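Local coordinates for lipase (Acinetobacter baumannii, PDB 4OPM), which probably hydrolyses the carboxylic ester bonds of lipids such as triacylglycerols, as a lipase of the alpha/beta hydrolase fold, at residues V168-K171 / G172-N175; A227-T230 / K231-D234; L101-F104 / V105-A108; I239-G242 / K243-I247. All coordinates share one frame; numbering follows the deposited sequence.

How the contacts relate
Contact 4 carries Asp245, the probable acid of a Ser-His-Asp triad with Ser120 and His274, and is the reference point for the others. Contacts 1 and 2 flank it at similar range: their centres lie about 23 and 22 Å from that of contact 4, and in both cases the nearest atoms are about 9 Å away. They are about 37 Å from each other, centre to centre, on opposite sides of the chain's centre. Contact 3, on helix 94-107, is about 30 Å from contact 4 between centres and across the chain's centre from it. Bound polyethylene glycol, probably from crystallisation, is found about 4 Å from the Phe174 side chain in contact 1 and, likewise, from that of Leu229 in contact 2.

Contact 1 (V168-K171 / G172-N175); sequences VSKK and GDFN
Two torsions bring Lys170 and Asp173 together: Lys170 CG sits between its backbone N and carbonyl carbon (chi1 65°), while Asp173 CG is turned beside its own N (chi1 -74°), back over the preceding loop. The two side chains run nearly perpendicular. Lys170 CG lies 3.4 Å from Asp173 OD1, and a bend at the last torsion of the lysine curls its end round the carboxylate, where NZ forms a salt bridge to OD1 of Asp173 at 3.1 Å, on the syn lone pair. The other oxygen is gripped by two backbone donors. Ser169 N meets Asp173 OD2 at 3.0 Å in a nearly straight bond on the anti lone pair, whereas Lys170 N reaches the same OD2 at 3.1 Å from above the carboxylate plane, 64° out of it. These bonds to both oxygens should fix the rotation of the carboxylate. Water 1 donates to Asp173 OD1 (2.9 Å) and to Lys171 O, adding a further tie. The backbone forms a type II beta turn closed by Asp173 N to Lys170 O at 3.1 Å; its third residue, Gly172, has the positive phi that glycine readily adopts. Val168 CG1 packs 3.9 Å from Asp173 CB, although Val168 and Ser169 each have a second deposited conformer, so their contacts hold for one of two. Gly172 is the N-cap of helix 173-181, and Glu197 of helix 190-220 accepts from the backbone N of Gly172 and Phe174. Met200 of that long helix touches both Val168 and Phe174, anchoring the turn and the helix start against it.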
ATOM      1  N   VAL A 168      15.397   4.543  -5.439  1.00 21.76           N
ATOM      2  CA  VAL A 168      16.554   3.774  -4.966  0.60 20.31           C
ATOM      3  C   VAL A 168      17.233   3.181  -6.213  1.00 25.96           C
ATOM      4  O   VAL A 168      16.727   2.192  -6.763  1.00 25.12           O
ATOM      5  CB  VAL A 168      16.167   2.694  -3.917  0.60 21.90           C
ATOM      6  CG1 VAL A 168      17.399   1.907  -3.462  0.60 21.15           C
ATOM      7  CG2 VAL A 168      15.454   3.322  -2.711  0.60 20.85           C
ATOM      8  N   SER A 169      18.328   3.805  -6.680  1.00 24.85           N
ATOM      9  CA  SER A 169      19.036   3.408  -7.900  0.50 25.86           C
ATOM     10  C   SER A 169      20.493   3.021  -7.643  1.00 31.58           C
ATOM     11  O   SER A 169      21.127   2.400  -8.508  1.00 32.87           O
ATOM     12  CB  SER A 169      19.005   4.556  -8.909  0.50 29.46           C
ATOM     13  OG  SER A 169      17.728   5.168  -8.992  0.50 37.14           O
ATOM     14  N   LYS A 170      21.050   3.435  -6.497  1.00 27.72           N
ATOM     15  CA  LYS A 170      22.453   3.153  -6.181  1.00 28.55           C
ATOM     16  C   LYS A 170      22.617   2.914  -4.679  1.00 31.90           C
ATOM     17  O   LYS A 170      21.737   3.299  -3.909  1.00 29.57           O
ATOM     18  CB  LYS A 170      23.363   4.309  -6.669  1.00 32.78           C
ATOM     19  CG  LYS A 170      23.126   5.646  -5.969  1.00 45.44           C
ATOM     20  CD  LYS A 170      23.931   6.779  -6.590  1.00 54.28           C
ATOM     21  CE  LYS A 170      23.884   8.038  -5.750  1.00 63.92           C
ATOM     22  NZ  LYS A 170      22.529   8.657  -5.726  1.00 71.68           N
ATOM     23  N   LYS A 171      23.743   2.296  -4.270  1.00 29.74           N
ATOM     24  CA  LYS A 171      24.041   2.021  -2.858  1.00 30.00           C
ATOM     25  C   LYS A 171      23.990   3.318  -2.041  1.00 31.96           C
ATOM     26  O   LYS A 171      24.493   4.359  -2.484  1.00 31.12           O
ATOM     27  CB  LYS A 171      25.406   1.331  -2.699  1.00 34.46           C
ATOM     28  CG  LYS A 171      25.394  -0.149  -3.063  1.00 53.17           C
ATOM     29  CD  LYS A 171      26.777  -0.775  -2.924  1.00 63.26           C
ATOM     30  CE  LYS A 171      26.827  -2.171  -3.498  1.00 77.21           C
ATOM     31  NZ  LYS A 171      28.224  -2.656  -3.663  1.00 89.02           N
ATOM     32  N   GLY A 172      23.331   3.241  -0.889  1.00 26.13           N
ATOM     33  CA  GLY A 172      23.153   4.376   0.006  1.00 25.50           C
ATOM     34  C   GLY A 172      21.818   5.073  -0.166  1.00 28.22           C
ATOM     35  O   GLY A 172      21.396   5.807   0.732  1.00 28.40           O
ATOM     36  N   ASP A 173      21.131   4.849  -1.310  1.00 23.64           N
ATOM     37  CA  ASP A 173      19.828   5.480  -1.558  1.00 22.25           C
ATOM     38  C   ASP A 173      18.728   4.978  -0.614  1.00 25.22           C
ATOM     39  O   ASP A 173      17.840   5.757  -0.276  1.00 23.79           O
ATOM     40  CB  ASP A 173      19.363   5.281  -2.998  1.00 22.92           C
ATOM     41  CG  ASP A 173      20.081   6.116  -4.049  1.00 31.00           C
ATOM     42  OD1 ASP A 173      20.954   6.945  -3.671  1.00 30.74           O
ATOM     43  OD2 ASP A 173      19.778   5.939  -5.245  1.00 31.49           O
ATOM     44  N   PHE A 174      18.768   3.694  -0.204  1.00 21.69           N
ATOM     45  CA  PHE A 174      17.725   3.149   0.669  1.00 21.42           C
ATOM     46  C   PHE A 174      17.743   3.844   2.034  1.00 23.14           C
ATOM     47  O   PHE A 174      16.671   4.192   2.529  1.00 20.80           O
ATOM     48  CB  PHE A 174      17.833   1.630   0.808  1.00 23.31           C
ATOM     49  CG  PHE A 174      16.655   0.946   1.471  1.00 25.38           C
ATOM     50  CD1 PHE A 174      15.362   1.448   1.330  1.00 28.84           C
ATOM     51  CD2 PHE A 174      16.829  -0.238   2.178  1.00 27.36           C
ATOM     52  CE1 PHE A 174      14.275   0.807   1.936  1.00 29.63           C
ATOM     53  CE2 PHE A 174      15.742  -0.878   2.785  1.00 29.81           C
ATOM     54  CZ  PHE A 174      14.475  -0.352   2.659  1.00 28.41           C
ATOM     55  N   ASN A 175      18.941   4.108   2.599  1.00 21.29           N
ATOM     56  CA  ASN A 175      19.060   4.837   3.864  1.00 21.89           C
ATOM     57  C   ASN A 175      18.451   6.240   3.744  1.00 25.01           C
ATOM     58  O   ASN A 175      17.750   6.682   4.663  1.00 24.31           O
ATOM     59  CB  ASN A 175      20.510   4.926   4.332  1.00 24.68           C
ATOM     60  CG  ASN A 175      20.885   3.802   5.272  1.00 49.53           C
ATOM     61  OD1 ASN A 175      21.837   3.058   5.030  1.00 43.42           O
ATOM     62  ND2 ASN A 175      20.137   3.641   6.364  1.00 42.11           N
TER
HETATM   63  O   HOH W   1      23.411   7.209  -2.191  1.00 47.48           O

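Contact 2 (A227-T230 / K231-D234); sequences AVLT and KTID
The flat group at the centre of this turn is the Leu229 carbonyl, which Thr232 meets from two directions. Thr232 OG1 donates to Leu229 O at 2.6 Å within the carbonyl plane, and Thr232 N approaches the same oxygen from above that plane, 54° out of it, at 3.1 Å. A chi1 of 72° folds the Thr232 hydroxyl back onto the helix, and Thr232 CG2 lies 3.5 Å from Val228 O. The next carbonyl is used similarly: Ile233 N bonds Thr230 O at 3.1 Å, again from well above the plane. Lys231 N to Ala227 O is still a four-residue helical bond, so the spacing tightens to three residues towards the end of the helix. Water 2 sits near both Thr230 O and Ile233 O. Towards helix 121-132, Ile233 CD1 packs 4.4 Å from Leu229 CG, with Ile233 touching Leu127 and Leu229 touching Leu128. The Thr230 hydroxyl is engaged by Phe226 O, one turn back. Tightened three-residue bonds are common where an alpha-helix ends; here they lead the chain towards strand 237-242, the helix-to-strand step that recurs in the alpha/beta hydrolase fold.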
ATOM      1  N   ALA A 227     -12.096  15.603  -5.876  1.00 23.85           N
ATOM      2  CA  ALA A 227     -13.355  15.820  -5.157  1.00 24.10           C
ATOM      3  C   ALA A 227     -14.511  15.120  -5.888  1.00 29.31           C
ATOM      4  O   ALA A 227     -15.392  14.558  -5.235  1.00 29.95           O
ATOM      5  CB  ALA A 227     -13.634  17.304  -5.010  1.00 25.41           C
ATOM      6  N   VAL A 228     -14.474  15.105  -7.238  1.00 26.02           N
ATOM      7  CA  VAL A 228     -15.489  14.432  -8.059  1.00 26.88           C
ATOM      8  C   VAL A 228     -15.406  12.910  -7.807  1.00 28.86           C
ATOM      9  O   VAL A 228     -16.435  12.266  -7.588  1.00 29.12           O
ATOM     10  CB  VAL A 228     -15.365  14.808  -9.566  1.00 32.13           C
ATOM     11  CG1 VAL A 228     -16.211  13.892 -10.452  1.00 32.77           C
ATOM     12  CG2 VAL A 228     -15.741  16.272  -9.799  1.00 32.96           C
ATOM     13  N   LEU A 229     -14.187  12.357  -7.782  1.00 24.74           N
ATOM     14  CA  LEU A 229     -13.978  10.937  -7.514  1.00 23.45           C
ATOM     15  C   LEU A 229     -14.479  10.560  -6.097  1.00 25.81           C
ATOM     16  O   LEU A 229     -15.246   9.607  -5.956  1.00 25.19           O
ATOM     17  CB  LEU A 229     -12.486  10.563  -7.673  1.00 23.46           C
ATOM     18  CG  LEU A 229     -12.043   9.192  -7.085  1.00 27.26           C
ATOM     19  CD1 LEU A 229     -12.669   8.024  -7.858  1.00 28.05           C
ATOM     20  CD2 LEU A 229     -10.523   9.065  -7.043  1.00 28.71           C
ATOM     21  N   THR A 230     -14.023  11.284  -5.062  1.00 22.33           N
ATOM     22  CA  THR A 230     -14.358  10.970  -3.662  1.00 21.61           C
ATOM     23  C   THR A 230     -15.856  11.142  -3.368  1.00 26.44           C
ATOM     24  O   THR A 230     -16.385  10.401  -2.540  1.00 25.42           O
ATOM     25  CB  THR A 230     -13.507  11.765  -2.676  1.00 24.53           C
ATOM     26  OG1 THR A 230     -13.656  13.161  -2.935  1.00 23.39           O
ATOM     27  CG2 THR A 230     -12.037  11.366  -2.725  1.00 24.71           C
ATOM     28  N   LYS A 231     -16.553  12.040  -4.102  1.00 25.38           N
ATOM     29  CA  LYS A 231     -17.999  12.253  -3.963  1.00 26.78           C
ATOM     30  C   LYS A 231     -18.779  10.953  -4.263  1.00 30.20           C
ATOM     31  O   LYS A 231     -19.829  10.729  -3.679  1.00 31.52           O
ATOM     32  CB  LYS A 231     -18.456  13.385  -4.916  1.00 31.15           C
ATOM     33  CG  LYS A 231     -19.853  13.924  -4.647  1.00 49.96           C
ATOM     34  CD  LYS A 231     -20.204  15.071  -5.582  1.00 64.00           C
ATOM     35  CE  LYS A 231     -21.610  15.559  -5.337  1.00 79.63           C
ATOM     36  NZ  LYS A 231     -22.032  16.571  -6.341  1.00 91.51           N
ATOM     37  N   THR A 232     -18.247  10.102  -5.144  1.00 26.66           N
ATOM     38  CA  THR A 232     -18.884   8.849  -5.570  1.00 27.19           C
ATOM     39  C   THR A 232     -18.598   7.667  -4.605  1.00 30.37           C
ATOM     40  O   THR A 232     -19.165   6.584  -4.798  1.00 30.76           O
ATOM     41  CB  THR A 232     -18.435   8.477  -7.006  1.00 35.69           C
ATOM     42  OG1 THR A 232     -17.073   8.041  -7.007  1.00 33.08           O
ATOM     43  CG2 THR A 232     -18.636   9.607  -8.013  1.00 38.17           C
ATOM     44  N   ILE A 233     -17.717   7.857  -3.596  1.00 24.05           N
ATOM     45  CA  ILE A 233     -17.332   6.781  -2.672  1.00 22.77           C
ATOM     46  C   ILE A 233     -18.205   6.814  -1.398  1.00 25.37           C
ATOM     47  O   ILE A 233     -18.098   7.738  -0.599  1.00 25.47           O
ATOM     48  CB  ILE A 233     -15.814   6.862  -2.337  1.00 24.61           C
ATOM     49  CG1 ILE A 233     -14.954   6.704  -3.620  1.00 25.48           C
ATOM     50  CG2 ILE A 233     -15.428   5.792  -1.289  1.00 22.89           C
ATOM     51  CD1 ILE A 233     -13.481   7.098  -3.479  1.00 29.42           C
ATOM     52  N   ASP A 234     -19.048   5.795  -1.214  1.00 22.90           N
ATOM     53  CA  ASP A 234     -19.951   5.702  -0.054  1.00 23.51           C
ATOM     54  C   ASP A 234     -19.437   4.693   0.969  1.00 25.10           C
ATOM     55  O   ASP A 234     -20.037   4.550   2.032  1.00 25.09           O
ATOM     56  CB  ASP A 234     -21.370   5.280  -0.507  1.00 27.22           C
ATOM     57  CG  ASP A 234     -22.151   6.317  -1.303  1.00 47.45           C
ATOM     58  OD1 ASP A 234     -21.705   7.491  -1.362  1.00 49.32           O
ATOM     59  OD2 ASP A 234     -23.215   5.962  -1.848  1.00 59.18           O
TER
HETATM   60  O   HOH W   2     -18.188  10.459  -0.359  1.00 24.69           O

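Contact 3 (L101-F104 / V105-A108); sequences LRRF and VEAA
Phe104, in the last turn of helix 94-107, packs against Ala108 just past the helix end; this helix joins parallel strands 72-76 and 114-119 in the alpha/beta hydrolase sheet as a beta-alpha-beta crossover. The CB of Ala108 lies over one face of the Phe104 ring, 4.3 Å from its CZ, while Trp34 and Tyr36 also meet that ring. Leu101 and Val105 are buried too and press on Leu48 of strand 46-50; Val105 CG2 is 3.4 Å from Leu101 O.

The outer side is polar and looser, with Glu106 exposed between two arginines in a salt-bridge network. Arg103, bent at chi2 and chi3, lies alongside Glu106 and grips it side-on: NE donates to OE1 of Glu106 at 3.0 Å and NH2 to its OE2 at 3.1 Å. Both oxygens lie in the guanidinium plane, yet the carboxylate is turned 47° against it. Arg102 instead crosses Glu106 at about a right angle, with Glu106 CG over one guanidinium face. Arg103 NH1 also salt-bridges Glu99, and Arg102 NH1 is hydrogen-bonded to the Tyr129 hydroxyl, with a cation-pi contact to Tyr133. Arg102 NE and Glu106 OE2 form a longer salt bridge, 3.3 Å, and water 3 bridges these two atoms, 3.0 Å from each.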
ATOM      1  N   LEU A 101      -5.876  -4.525 -11.239  1.00 19.25           N
ATOM      2  CA  LEU A 101      -6.111  -5.091  -9.917  1.00 18.16           C
ATOM      3  C   LEU A 101      -7.536  -5.676  -9.873  1.00 21.61           C
ATOM      4  O   LEU A 101      -7.713  -6.768  -9.350  1.00 19.16           O
ATOM      5  CB  LEU A 101      -5.896  -4.041  -8.819  1.00 17.20           C
ATOM      6  CG  LEU A 101      -6.099  -4.516  -7.390  1.00 20.89           C
ATOM      7  CD1 LEU A 101      -5.024  -5.520  -6.969  1.00 20.80           C
ATOM      8  CD2 LEU A 101      -6.134  -3.330  -6.436  1.00 22.89           C
ATOM      9  N   ARG A 102      -8.530  -4.989 -10.483  1.00 19.97           N
ATOM     10  CA  ARG A 102      -9.894  -5.533 -10.555  1.00 20.82           C
ATOM     11  C   ARG A 102      -9.897  -6.878 -11.324  1.00 22.94           C
ATOM     12  O   ARG A 102     -10.544  -7.834 -10.884  1.00 23.33           O
ATOM     13  CB  ARG A 102     -10.864  -4.530 -11.205  1.00 23.16           C
ATOM     14  CG  ARG A 102     -12.293  -5.059 -11.400  1.00 26.77           C
ATOM     15  CD  ARG A 102     -13.009  -5.322 -10.085  1.00 31.97           C
ATOM     16  NE  ARG A 102     -14.258  -6.053 -10.298  1.00 36.49           N
ATOM     17  CZ  ARG A 102     -14.830  -6.845  -9.400  1.00 48.48           C
ATOM     18  NH1 ARG A 102     -14.269  -7.026  -8.209  1.00 36.20           N
ATOM     19  NH2 ARG A 102     -15.967  -7.464  -9.683  1.00 37.92           N
ATOM     20  N   ARG A 103      -9.164  -6.957 -12.455  1.00 20.30           N
ATOM     21  CA  ARG A 103      -9.075  -8.195 -13.252  1.00 21.22           C
ATOM     22  C   ARG A 103      -8.475  -9.326 -12.394  1.00 23.54           C
ATOM     23  O   ARG A 103      -8.938 -10.471 -12.472  1.00 23.55           O
ATOM     24  CB  ARG A 103      -8.250  -8.001 -14.541  1.00 20.66           C
ATOM     25  CG  ARG A 103      -8.797  -6.951 -15.519  1.00 26.98           C
ATOM     26  CD  ARG A 103     -10.041  -7.383 -16.291  1.00 31.62           C
ATOM     27  NE  ARG A 103     -11.281  -7.254 -15.512  1.00 30.01           N
ATOM     28  CZ  ARG A 103     -11.988  -6.133 -15.373  1.00 43.35           C
ATOM     29  NH1 ARG A 103     -11.576  -5.003 -15.936  1.00 31.99           N
ATOM     30  NH2 ARG A 103     -13.103  -6.132 -14.656  1.00 30.61           N
ATOM     31  N   PHE A 104      -7.471  -8.985 -11.559  1.00 19.22           N
ATOM     32  CA  PHE A 104      -6.843  -9.926 -10.637  1.00 18.47           C
ATOM     33  C   PHE A 104      -7.864 -10.421  -9.594  1.00 20.75           C
ATOM     34  O   PHE A 104      -7.945 -11.620  -9.371  1.00 21.07           O
ATOM     35  CB  PHE A 104      -5.619  -9.296  -9.939  1.00 18.65           C
ATOM     36  CG  PHE A 104      -5.151 -10.091  -8.737  1.00 19.08           C
ATOM     37  CD1 PHE A 104      -4.411 -11.257  -8.900  1.00 21.76           C
ATOM     38  CD2 PHE A 104      -5.485  -9.692  -7.442  1.00 20.54           C
ATOM     39  CE1 PHE A 104      -4.010 -12.013  -7.792  1.00 21.51           C
ATOM     40  CE2 PHE A 104      -5.071 -10.442  -6.331  1.00 23.17           C
ATOM     41  CZ  PHE A 104      -4.347 -11.603  -6.513  1.00 21.93           C
ATOM     42  N   VAL A 105      -8.636  -9.507  -8.969  1.00 19.66           N
ATOM     43  CA  VAL A 105      -9.666  -9.841  -7.959  1.00 19.19           C
ATOM     44  C   VAL A 105     -10.692 -10.824  -8.580  1.00 23.77           C
ATOM     45  O   VAL A 105     -11.069 -11.816  -7.945  1.00 23.62           O
ATOM     46  CB  VAL A 105     -10.347  -8.566  -7.388  1.00 22.33           C
ATOM     47  CG1 VAL A 105     -11.628  -8.898  -6.620  1.00 22.59           C
ATOM     48  CG2 VAL A 105      -9.377  -7.779  -6.504  1.00 20.30           C
ATOM     49  N   GLU A 106     -11.096 -10.562  -9.826  1.00 21.43           N
ATOM     50  CA  GLU A 106     -12.033 -11.421 -10.556  1.00 22.13           C
ATOM     51  C   GLU A 106     -11.418 -12.808 -10.826  1.00 27.31           C
ATOM     52  O   GLU A 106     -12.066 -13.827 -10.569  1.00 27.61           O
ATOM     53  CB  GLU A 106     -12.440 -10.750 -11.872  1.00 23.94           C
ATOM     54  CG  GLU A 106     -13.363  -9.556 -11.676  1.00 33.55           C
ATOM     55  CD  GLU A 106     -13.804  -8.841 -12.941  1.00 52.52           C
ATOM     56  OE1 GLU A 106     -13.141  -9.006 -13.990  1.00 44.77           O
ATOM     57  OE2 GLU A 106     -14.799  -8.085 -12.869  1.00 51.48           O
ATOM     58  N   ALA A 107     -10.167 -12.848 -11.317  1.00 25.12           N
ATOM     59  CA  ALA A 107      -9.477 -14.110 -11.625  1.00 25.76           C
ATOM     60  C   ALA A 107      -9.152 -14.918 -10.357  1.00 28.09           C
ATOM     61  O   ALA A 107      -9.145 -16.150 -10.402  1.00 27.67           O
ATOM     62  CB  ALA A 107      -8.207 -13.833 -12.403  1.00 26.65           C
ATOM     63  N   ALA A 108      -8.948 -14.233  -9.218  1.00 22.49           N
ATOM     64  CA  ALA A 108      -8.658 -14.888  -7.928  1.00 21.70           C
ATOM     65  C   ALA A 108      -9.955 -15.427  -7.288  1.00 24.78           C
ATOM     66  O   ALA A 108      -9.906 -16.058  -6.237  1.00 24.00           O
ATOM     67  CB  ALA A 108      -7.957 -13.920  -6.976  1.00 21.32           C
TER
HETATM   68  O   HOH W   3     -16.033  -5.360 -12.635  1.00 50.51           O

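Contact 4 (I239-G242 / K243-I247); sequences ILWG and KQDKI
Asp245 and Trp241 meet where strand 237-242 gives way to a loop. The two side chains cross at a slant, carboxylate and ring planes 31° apart, and Asp245 OD2 lies 3.4 Å from Trp241 NE1. The angle there is too poor for a hydrogen bond; NE1 donates instead to Ile248 O. Beside this pair, a type I beta turn from Gly242 to Asp245 is closed by the bond from Asp245 N to Gly242 O, 3.1 Å long. Asp245 CB lies 3.3 Å from Gly242 O as well. The side chain runs anti to its backbone N (chi1 -166°), and OD1 of Asp245 turns forward to accept Ile247 N at 2.8 Å, an Asx turn, and Ile248 N as well. These bonds orient the carboxylate while OD2 is hydrogen-bonded to His274 ND1. An acid on the loop after this strand is a familiar position in alpha/beta hydrolases, so Asp245 is probably the triad acid, with Ser120 on a GxSxG nucleophile elbow. Further out, Val252, Ala253 and Leu256 of helix 251-259 pack against Trp241, Lys243 NZ salt-bridges Glu270, and Gly242 N is hydrogen-bonded to Asp144 OD2, an oxygen that also lies close to Asp245 OD2.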
ATOM      1  N   ILE A 239      -9.318   6.260   8.302  1.00 16.42           N
ATOM      2  CA  ILE A 239      -8.139   7.019   7.865  1.00 15.19           C
ATOM      3  C   ILE A 239      -7.143   6.993   8.985  1.00 17.77           C
ATOM      4  O   ILE A 239      -7.489   7.343  10.111  1.00 17.70           O
ATOM      5  CB  ILE A 239      -8.508   8.488   7.473  1.00 17.42           C
ATOM      6  CG1 ILE A 239      -9.569   8.541   6.346  1.00 16.66           C
ATOM      7  CG2 ILE A 239      -7.262   9.335   7.109  1.00 18.38           C
ATOM      8  CD1 ILE A 239     -10.400   9.848   6.353  1.00 17.64           C
ATOM      9  N   LEU A 240      -5.898   6.638   8.682  1.00 16.19           N
ATOM     10  CA  LEU A 240      -4.845   6.630   9.695  1.00 16.08           C
ATOM     11  C   LEU A 240      -3.603   7.302   9.114  1.00 18.69           C
ATOM     12  O   LEU A 240      -3.251   7.071   7.962  1.00 17.01           O
ATOM     13  CB  LEU A 240      -4.551   5.204  10.196  1.00 15.93           C
ATOM     14  CG  LEU A 240      -3.622   5.098  11.404  1.00 20.37           C
ATOM     15  CD1 LEU A 240      -4.022   3.939  12.306  1.00 19.66           C
ATOM     16  CD2 LEU A 240      -2.161   4.952  10.963  1.00 21.37           C
ATOM     17  N   TRP A 241      -2.964   8.169   9.914  1.00 15.16           N
ATOM     18  CA  TRP A 241      -1.786   8.904   9.486  1.00 15.00           C
ATOM     19  C   TRP A 241      -0.693   8.885  10.525  1.00 16.77           C
ATOM     20  O   TRP A 241      -0.965   8.782  11.722  1.00 16.63           O
ATOM     21  CB  TRP A 241      -2.167  10.388   9.266  1.00 13.74           C
ATOM     22  CG  TRP A 241      -1.740  10.939   7.941  1.00 15.18           C
ATOM     23  CD1 TRP A 241      -0.593  11.633   7.659  1.00 17.74           C
ATOM     24  CD2 TRP A 241      -2.425  10.770   6.703  1.00 15.39           C
ATOM     25  NE1 TRP A 241      -0.544  11.935   6.314  1.00 17.13           N
ATOM     26  CE2 TRP A 241      -1.656  11.413   5.704  1.00 18.81           C
ATOM     27  CE3 TRP A 241      -3.618  10.121   6.330  1.00 16.96           C
ATOM     28  CZ2 TRP A 241      -2.064  11.459   4.363  1.00 18.55           C
ATOM     29  CZ3 TRP A 241      -4.026  10.181   5.002  1.00 18.32           C
ATOM     30  CH2 TRP A 241      -3.233  10.803   4.030  1.00 18.74           C
ATOM     31  N   GLY A 242       0.526   9.112  10.063  1.00 15.25           N
ATOM     32  CA  GLY A 242       1.647   9.362  10.947  1.00 14.75           C
ATOM     33  C   GLY A 242       1.750  10.870  11.056  1.00 18.12           C
ATOM     34  O   GLY A 242       1.799  11.562  10.033  1.00 18.47           O
ATOM     35  N   LYS A 243       1.731  11.409  12.293  1.00 15.75           N
ATOM     36  CA  LYS A 243       1.781  12.860  12.517  1.00 16.30           C
ATOM     37  C   LYS A 243       3.014  13.492  11.840  1.00 19.57           C
ATOM     38  O   LYS A 243       2.920  14.597  11.313  1.00 19.60           O
ATOM     39  CB  LYS A 243       1.798  13.141  14.030  1.00 18.38           C
ATOM     40  CG  LYS A 243       1.905  14.627  14.397  1.00 31.67           C
ATOM     41  CD  LYS A 243       0.626  15.173  14.979  1.00 46.11           C
ATOM     42  CE  LYS A 243       0.825  16.546  15.570  1.00 55.99           C
ATOM     43  NZ  LYS A 243      -0.048  16.762  16.752  1.00 67.57           N
ATOM     44  N   GLN A 244       4.154  12.759  11.828  1.00 16.09           N
ATOM     45  CA  GLN A 244       5.431  13.247  11.299  1.00 16.10           C
ATOM     46  C   GLN A 244       5.640  12.953   9.807  1.00 20.00           C
ATOM     47  O   GLN A 244       6.746  13.176   9.303  1.00 19.79           O
ATOM     48  CB  GLN A 244       6.605  12.656  12.113  1.00 16.97           C
ATOM     49  CG  GLN A 244       6.541  12.996  13.604  1.00 21.11           C
ATOM     50  CD  GLN A 244       6.555  14.484  13.869  1.00 35.85           C
ATOM     51  OE1 GLN A 244       7.353  15.246  13.299  1.00 32.74           O
ATOM     52  NE2 GLN A 244       5.645  14.934  14.725  1.00 27.13           N
ATOM     53  N   ASP A 245       4.592  12.479   9.095  1.00 16.17           N
ATOM     54  CA  ASP A 245       4.677  12.162   7.661  1.00 15.39           C
ATOM     55  C   ASP A 245       5.275  13.338   6.859  1.00 18.38           C
ATOM     56  O   ASP A 245       4.688  14.419   6.814  1.00 18.63           O
ATOM     57  CB  ASP A 245       3.290  11.799   7.105  1.00 14.89           C
ATOM     58  CG  ASP A 245       3.304  11.145   5.730  1.00 17.79           C
ATOM     59  OD1 ASP A 245       4.243  11.422   4.938  1.00 16.75           O
ATOM     60  OD2 ASP A 245       2.353  10.405   5.417  1.00 17.88           O
ATOM     61  N   LYS A 246       6.445  13.108   6.234  1.00 16.40           N
ATOM     62  CA  LYS A 246       7.170  14.107   5.421  1.00 16.71           C
ATOM     63  C   LYS A 246       6.766  14.079   3.951  1.00 21.39           C
ATOM     64  O   LYS A 246       7.076  15.017   3.207  1.00 21.39           O
ATOM     65  CB  LYS A 246       8.685  13.821   5.489  1.00 19.25           C
ATOM     66  CG  LYS A 246       9.323  14.152   6.836  1.00 22.43           C
ATOM     67  CD  LYS A 246      10.768  13.682   6.840  1.00 23.02           C
ATOM     68  CE  LYS A 246      11.457  14.055   8.123  1.00 25.52           C
ATOM     69  NZ  LYS A 246      12.797  13.410   8.221  1.00 25.59           N
ATOM     70  N   ILE A 247       6.144  12.976   3.515  1.00 18.18           N
ATOM     71  CA  ILE A 247       5.780  12.753   2.117  1.00 16.82           C
ATOM     72  C   ILE A 247       4.423  13.385   1.821  1.00 20.19           C
ATOM     73  O   ILE A 247       4.289  14.114   0.841  1.00 20.33           O
ATOM     74  CB  ILE A 247       5.817  11.228   1.763  1.00 19.08           C
ATOM     75  CG1 ILE A 247       7.149  10.546   2.225  1.00 18.85           C
ATOM     76  CG2 ILE A 247       5.544  10.985   0.266  1.00 18.58           C
ATOM     77  CD1 ILE A 247       8.463  11.193   1.723  1.00 21.56           C
TER